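Local coordinates for protein aminofutalosine deaminase (PDB 7LKK) that deaminates aminofutalosine by metal-dependent hydrolysis in the menaquinone pathway and probably converts adenosine into inosine as well, at residues V39-K44 with R414-G419; E43-I48 with G377-N382. One frame throughout, in Å; residues are numbered along the deposited sequence.

In the fold
Both contacts belong to the small beta domain that flanks the TIM barrel in amidohydrolases; the centre of each contact lies about 22 Å from the centre of the chain, and neither takes part in the iron site or the inhibitor pocket. Contact 1 sets the end of strand 37-41 and the turn after it against the strand 414-417 and its turn; contact 2 sets the next strand, 45-50, against the loop 377-382. Their centres are about 8 Å apart. Strands 37-41 and 45-50 are neighbours in one sheet, where Val-40 O lies 2.7 Å from Val-46 N, a probable hydrogen bond. Val-39, next to contact 1 on its strand, packs on Ile-45 and Ile-379 of contact 2.

Contact 1: V39-K44 with R414-G419; sequences VVFDEK and RLFLGG
Two hairpin turns meet here, Asp-42 and Glu-43 of one against Gly-418 and Gly-419 of the other. Gly-418 and Gly-419 have the backbone angles of a type I' turn, linking strands 414-417 and 420-421. Gly-419, at positive phi, turns a CA hydrogen to Asp-42 O (CA to O 3.1 Å, 139° at the hydrogen). A second such CA-H...O contact, Glu-43 CA to Gly-418 O at 3.5 Å, runs the other way, and Gly-418 N is held by Asp-386. The turn after Phe-41 is stiffened by an Asx turn, Lys-44 N to Asp-42 OD1 at 2.9 Å and nearly straight.

Beside the turns, where the strands lead into them, Phe-41 puts its ring edge toward the face of Phe-416, with centroids 5.5 Å apart and planes at 66°. The leading atom is CZ, 4.2 Å from Phe-416 CD2 and over the outer part of that ring. CG of Phe-41 lies between N and the carbonyl carbon (chi1 64°), which brings the ring toward 414-419. Gly-419 O lies at its edge, near the ring plane, closest to CE2. It is a T-shaped aromatic pair next to abutting beta-hairpin turns, within the small beta domain of an amidohydrolase.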
loop_
_atom_site.group_PDB
_atom_site.type_symbol
_atom_site.label_atom_id
_atom_site.label_comp_id
_atom_site.label_asym_id
_atom_site.label_seq_id
_atom_site.Cartn_x
_atom_site.Cartn_y
_atom_site.Cartn_z
ATOM N N VAL A 39 -8.098 3.062 31.353
ATOM C CA VAL A 39 -7.773 1.700 31.768
ATOM C C VAL A 39 -6.894 1.763 33.010
ATOM O O VAL A 39 -5.886 2.477 33.027
ATOM C CB VAL A 39 -7.056 0.913 30.653
ATOM C CG1 VAL A 39 -6.612 -0.449 31.168
ATOM C CG2 VAL A 39 -7.957 0.758 29.436
ATOM N N VAL A 40 -7.278 1.025 34.049
ATOM C CA VAL A 40 -6.430 0.795 35.213
ATOM C C VAL A 40 -5.709 -0.526 35.004
ATOM O O VAL A 40 -6.335 -1.532 34.645
ATOM C CB VAL A 40 -7.248 0.769 36.516
ATOM C CG1 VAL A 40 -6.328 0.574 37.714
ATOM C CG2 VAL A 40 -8.050 2.044 36.667
ATOM N N PHE A 41 -4.397 -0.533 35.222
ATOM C CA PHE A 41 -3.626 -1.738 34.964
ATOM C C PHE A 41 -2.383 -1.769 35.838
ATOM O O PHE A 41 -1.787 -0.731 36.139
ATOM C CB PHE A 41 -3.225 -1.841 33.485
ATOM C CG PHE A 41 -2.311 -0.737 33.017
ATOM C CD1 PHE A 41 -2.821 0.500 32.654
ATOM C CD2 PHE A 41 -0.944 -0.943 32.925
ATOM C CE1 PHE A 41 -1.983 1.512 32.220
ATOM C CE2 PHE A 41 -0.100 0.065 32.490
ATOM C CZ PHE A 41 -0.621 1.293 32.135
ATOM N N ASP A 42 -2.010 -2.981 36.251
ATOM C CA ASP A 42 -0.671 -3.241 36.760
ATOM C C ASP A 42 0.052 -4.064 35.700
ATOM O O ASP A 42 0.357 -3.547 34.622
ATOM C CB ASP A 42 -0.715 -3.966 38.110
ATOM C CG ASP A 42 -1.852 -4.969 38.204
ATOM O OD1 ASP A 42 -2.082 -5.708 37.225
ATOM O OD2 ASP A 42 -2.516 -5.020 39.261
ATOM N N GLU A 43 0.289 -5.348 35.967
ATOM C CA GLU A 43 0.732 -6.244 34.908
ATOM C C GLU A 43 -0.429 -6.725 34.049
ATOM O O GLU A 43 -0.220 -7.087 32.885
ATOM C CB GLU A 43 1.478 -7.445 35.495
ATOM C CG GLU A 43 2.868 -7.114 36.018
ATOM C CD GLU A 43 2.882 -6.847 37.511
ATOM O OE1 GLU A 43 1.790 -6.781 38.113
ATOM O OE2 GLU A 43 3.982 -6.697 38.081
ATOM N N LYS A 44 -1.641 -6.730 34.596
ATOM C CA LYS A 44 -2.845 -7.088 33.866
ATOM C C LYS A 44 -3.782 -5.890 33.838
ATOM O O LYS A 44 -3.632 -4.940 34.612
ATOM C CB LYS A 44 -3.556 -8.289 34.505
ATOM C CG LYS A 44 -2.668 -9.504 34.745
ATOM C CD LYS A 44 -2.262 -10.159 33.437
ATOM C CE LYS A 44 -1.809 -11.596 33.659
ATOM N NZ LYS A 44 -0.357 -11.678 33.976
ATOM N N ARG A 414 3.104 5.676 22.977
ATOM C CA ARG A 414 3.381 4.932 24.196
ATOM C C ARG A 414 3.149 3.456 23.928
ATOM O O ARG A 414 2.149 3.078 23.311
ATOM C CB ARG A 414 2.497 5.390 25.364
ATOM C CG ARG A 414 2.766 6.803 25.835
ATOM C CD ARG A 414 4.120 6.908 26.515
ATOM N NE ARG A 414 4.286 8.185 27.204
ATOM C CZ ARG A 414 4.525 9.342 26.595
ATOM N NH1 ARG A 414 4.629 9.395 25.274
ATOM N NH2 ARG A 414 4.661 10.451 27.309
ATOM N N LEU A 415 4.081 2.627 24.386
ATOM C CA LEU A 415 3.932 1.181 24.329
ATOM C C LEU A 415 4.170 0.627 25.722
ATOM O O LEU A 415 5.241 0.838 26.301
ATOM C CB LEU A 415 4.902 0.555 23.320
ATOM C CG LEU A 415 4.792 -0.961 23.145
ATOM C CD1 LEU A 415 3.389 -1.358 22.710
ATOM C CD2 LEU A 415 5.828 -1.469 22.153
ATOM N N PHE A 416 3.170 -0.060 26.262
ATOM C CA PHE A 416 3.278 -0.762 27.533
ATOM C C PHE A 416 3.160 -2.255 27.269
ATOM O O PHE A 416 2.230 -2.692 26.585
ATOM C CB PHE A 416 2.192 -0.318 28.516
ATOM C CG PHE A 416 2.253 1.140 28.879
ATOM C CD1 PHE A 416 1.598 2.086 28.108
ATOM C CD2 PHE A 416 2.951 1.561 29.998
ATOM C CE1 PHE A 416 1.647 3.427 28.441
ATOM C CE2 PHE A 416 3.004 2.900 30.337
ATOM C CZ PHE A 416 2.352 3.834 29.556
ATOM N N LEU A 417 4.104 -3.028 27.801
ATOM C CA LEU A 417 4.102 -4.479 27.661
ATOM C C LEU A 417 4.197 -5.089 29.049
ATOM O O LEU A 417 5.163 -4.833 29.776
ATOM C CB LEU A 417 5.255 -4.954 26.774
ATOM C CG LEU A 417 5.148 -4.544 25.303
ATOM C CD1 LEU A 417 6.298 -5.117 24.486
ATOM C CD2 LEU A 417 3.807 -4.964 24.721
ATOM N N GLY A 418 3.203 -5.894 29.410
ATOM C CA GLY A 418 3.105 -6.371 30.778
ATOM C C GLY A 418 3.052 -5.258 31.799
ATOM O O GLY A 418 3.539 -5.428 32.921
ATOM N N GLY A 419 2.479 -4.110 31.434
ATOM C CA GLY A 419 2.379 -2.980 32.331
ATOM C C GLY A 419 3.609 -2.107 32.426
ATOM O O GLY A 419 3.543 -1.045 33.057
#

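Contact 2: E43-I48 with G377-N382; sequences EKIVEI and GEIETN
The carbonyl oxygen of Glu-380 is lined on one side by one isoleucine: CB, CG2 and CD1 of Ile-45 lie 3.4 to 3.6 Å from Glu-380 O, so a peptide oxygen sits against hydrocarbon. The carbonyl of Ile-45 itself is used conventionally. Asn-382 N donates to Ile-45 O at 2.8 Å, almost straight (175°) and in the carbonyl plane, and Thr-381 CA brings a CA-H...O contact to the same oxygen at 3.4 Å. Thr-381 and Asn-382 have the backbone angles of the middle residues of a type II turn, Asn-382 with positive phi.

Just beyond, strand 45-50 carries a classic beta bulge, with Val-46 and Glu-47 both facing Val-40. Thr-381 lays its methyl CG2 on the bulge, 3.4 Å from Val-46 O; its OG1 occupies the position between N and the carbonyl carbon (chi1 62°), leaving CG2 beside the backbone N.

Ile-48 is the other apolar grip. Its extended outer arm (chi2 158°) carries CD1 to 3.4 Å from Ile-379 O and 3.7 Å from Ile-379 CG2, the two side chains crossing at a slant. The charged ends turn to other partners: Glu-47 to Lys-57 and Tyr-58, Glu-378 to Arg-366.

One short, straight backbone bond thus joins the two segments, continued by the backbone bonds of Ile-45 with Lys-383 and Glu-43 with Ala-385. Aliphatic carbons of Ile-45, Ile-48 and Thr-381 lie against peptide oxygens, and the two isoleucines also against Ile-379, so cohesion here probably depends more on shape than on charge.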
loop_
_atom_site.group_PDB
_atom_site.type_symbol
_atom_site.label_atom_id
_atom_site.label_comp_id
_atom_site.label_asym_id
_atom_site.label_seq_id
_atom_site.Cartn_x
_atom_site.Cartn_y
_atom_site.Cartn_z
ATOM N N GLU A 43 0.289 -5.348 35.967
ATOM C CA GLU A 43 0.732 -6.244 34.908
ATOM C C GLU A 43 -0.429 -6.725 34.049
ATOM O O GLU A 43 -0.220 -7.087 32.885
ATOM C CB GLU A 43 1.478 -7.445 35.495
ATOM C CG GLU A 43 2.868 -7.114 36.018
ATOM C CD GLU A 43 2.882 -6.847 37.511
ATOM O OE1 GLU A 43 1.790 -6.781 38.113
ATOM O OE2 GLU A 43 3.982 -6.697 38.081
ATOM N N LYS A 44 -1.641 -6.730 34.596
ATOM C CA LYS A 44 -2.845 -7.088 33.866
ATOM C C LYS A 44 -3.782 -5.890 33.838
ATOM O O LYS A 44 -3.632 -4.940 34.612
ATOM C CB LYS A 44 -3.556 -8.289 34.505
ATOM C CG LYS A 44 -2.668 -9.504 34.745
ATOM C CD LYS A 44 -2.262 -10.159 33.437
ATOM C CE LYS A 44 -1.809 -11.596 33.659
ATOM N NZ LYS A 44 -0.357 -11.678 33.976
ATOM N N ILE A 45 -4.763 -5.948 32.939
ATOM C CA ILE A 45 -5.822 -4.946 32.915
ATOM C C ILE A 45 -6.737 -5.178 34.108
ATOM O O ILE A 45 -7.293 -6.271 34.275
ATOM C CB ILE A 45 -6.599 -4.998 31.595
ATOM C CG1 ILE A 45 -5.681 -4.642 30.425
ATOM C CG2 ILE A 45 -7.799 -4.058 31.649
ATOM C CD1 ILE A 45 -6.248 -5.002 29.073
ATOM N N VAL A 46 -6.895 -4.157 34.943
ATOM C CA VAL A 46 -7.643 -4.274 36.191
ATOM C C VAL A 46 -9.073 -3.770 36.043
ATOM O O VAL A 46 -10.018 -4.434 36.468
ATOM C CB VAL A 46 -6.903 -3.531 37.327
ATOM C CG1 VAL A 46 -7.773 -3.455 38.565
ATOM C CG2 VAL A 46 -5.585 -4.226 37.643
ATOM N N GLU A 47 -9.252 -2.603 35.428
ATOM C CA GLU A 47 -10.573 -2.001 35.324
ATOM C C GLU A 47 -10.620 -1.075 34.117
ATOM O O GLU A 47 -9.629 -0.424 33.775
ATOM C CB GLU A 47 -10.934 -1.230 36.601
ATOM C CG GLU A 47 -12.384 -0.778 36.670
ATOM C CD GLU A 47 -12.760 -0.232 38.033
ATOM O OE1 GLU A 47 -12.194 -0.704 39.042
ATOM O OE2 GLU A 47 -13.623 0.667 38.096
ATOM N N ILE A 48 -11.787 -1.026 33.477
ATOM C CA ILE A 48 -12.044 -0.157 32.336
ATOM C C ILE A 48 -13.239 0.726 32.665
ATOM O O ILE A 48 -14.176 0.290 33.343
ATOM C CB ILE A 48 -12.302 -0.971 31.049
ATOM C CG1 ILE A 48 -11.174 -1.976 30.818
ATOM C CG2 ILE A 48 -12.445 -0.052 29.841
ATOM C CD1 ILE A 48 -11.571 -3.142 29.941
ATOM N N GLY A 377 -4.341 -8.922 23.218
ATOM C CA GLY A 377 -5.053 -8.589 22.005
ATOM C C GLY A 377 -6.398 -7.941 22.209
ATOM O O GLY A 377 -7.107 -7.709 21.224
ATOM N N GLU A 378 -6.772 -7.629 23.448
ATOM C CA GLU A 378 -8.088 -7.073 23.725
ATOM C C GLU A 378 -8.030 -6.318 25.044
ATOM O O GLU A 378 -7.377 -6.764 25.991
ATOM C CB GLU A 378 -9.147 -8.182 23.780
ATOM C CG GLU A 378 -10.518 -7.737 24.271
ATOM C CD GLU A 378 -11.546 -8.849 24.194
ATOM O OE1 GLU A 378 -12.739 -8.578 24.439
ATOM O OE2 GLU A 378 -11.157 -9.998 23.886
ATOM N N ILE A 379 -8.711 -5.176 25.101
ATOM C CA ILE A 379 -8.785 -4.380 26.321
ATOM C C ILE A 379 -9.940 -4.940 27.141
ATOM O O ILE A 379 -11.105 -4.588 26.935
ATOM C CB ILE A 379 -8.955 -2.888 26.022
ATOM C CG1 ILE A 379 -7.706 -2.353 25.324
ATOM C CG2 ILE A 379 -9.201 -2.110 27.306
ATOM C CD1 ILE A 379 -7.740 -0.867 25.052
ATOM N N GLU A 380 -9.610 -5.831 28.074
ATOM C CA GLU A 380 -10.591 -6.513 28.901
ATOM C C GLU A 380 -9.916 -6.893 30.209
ATOM O O GLU A 380 -8.728 -7.229 30.221
ATOM C CB GLU A 380 -11.147 -7.754 28.189
ATOM C CG GLU A 380 -12.285 -8.456 28.915
ATOM C CD GLU A 380 -12.739 -9.711 28.192
ATOM O OE1 GLU A 380 -12.074 -10.106 27.209
ATOM O OE2 GLU A 380 -13.754 -10.309 28.608
ATOM N N THR A 381 -10.671 -6.822 31.305
ATOM C CA THR A 381 -10.115 -7.134 32.616
ATOM C C THR A 381 -9.536 -8.544 32.629
ATOM O O THR A 381 -10.103 -9.470 32.041
ATOM C CB THR A 381 -11.184 -6.993 33.701
ATOM O OG1 THR A 381 -12.247 -7.924 33.458
ATOM C CG2 THR A 381 -11.747 -5.577 33.714
ATOM N N ASN A 382 -8.378 -8.686 33.275
ATOM C CA ASN A 382 -7.585 -9.898 33.462
ATOM C C ASN A 382 -6.713 -10.210 32.248
ATOM O O ASN A 382 -5.907 -11.139 32.314
ATOM C CB ASN A 382 -8.430 -11.141 33.806
ATOM C CG ASN A 382 -9.297 -10.931 35.032
ATOM O OD1 ASN A 382 -8.866 -10.323 36.011
ATOM N ND2 ASN A 382 -10.528 -11.424 34.978
#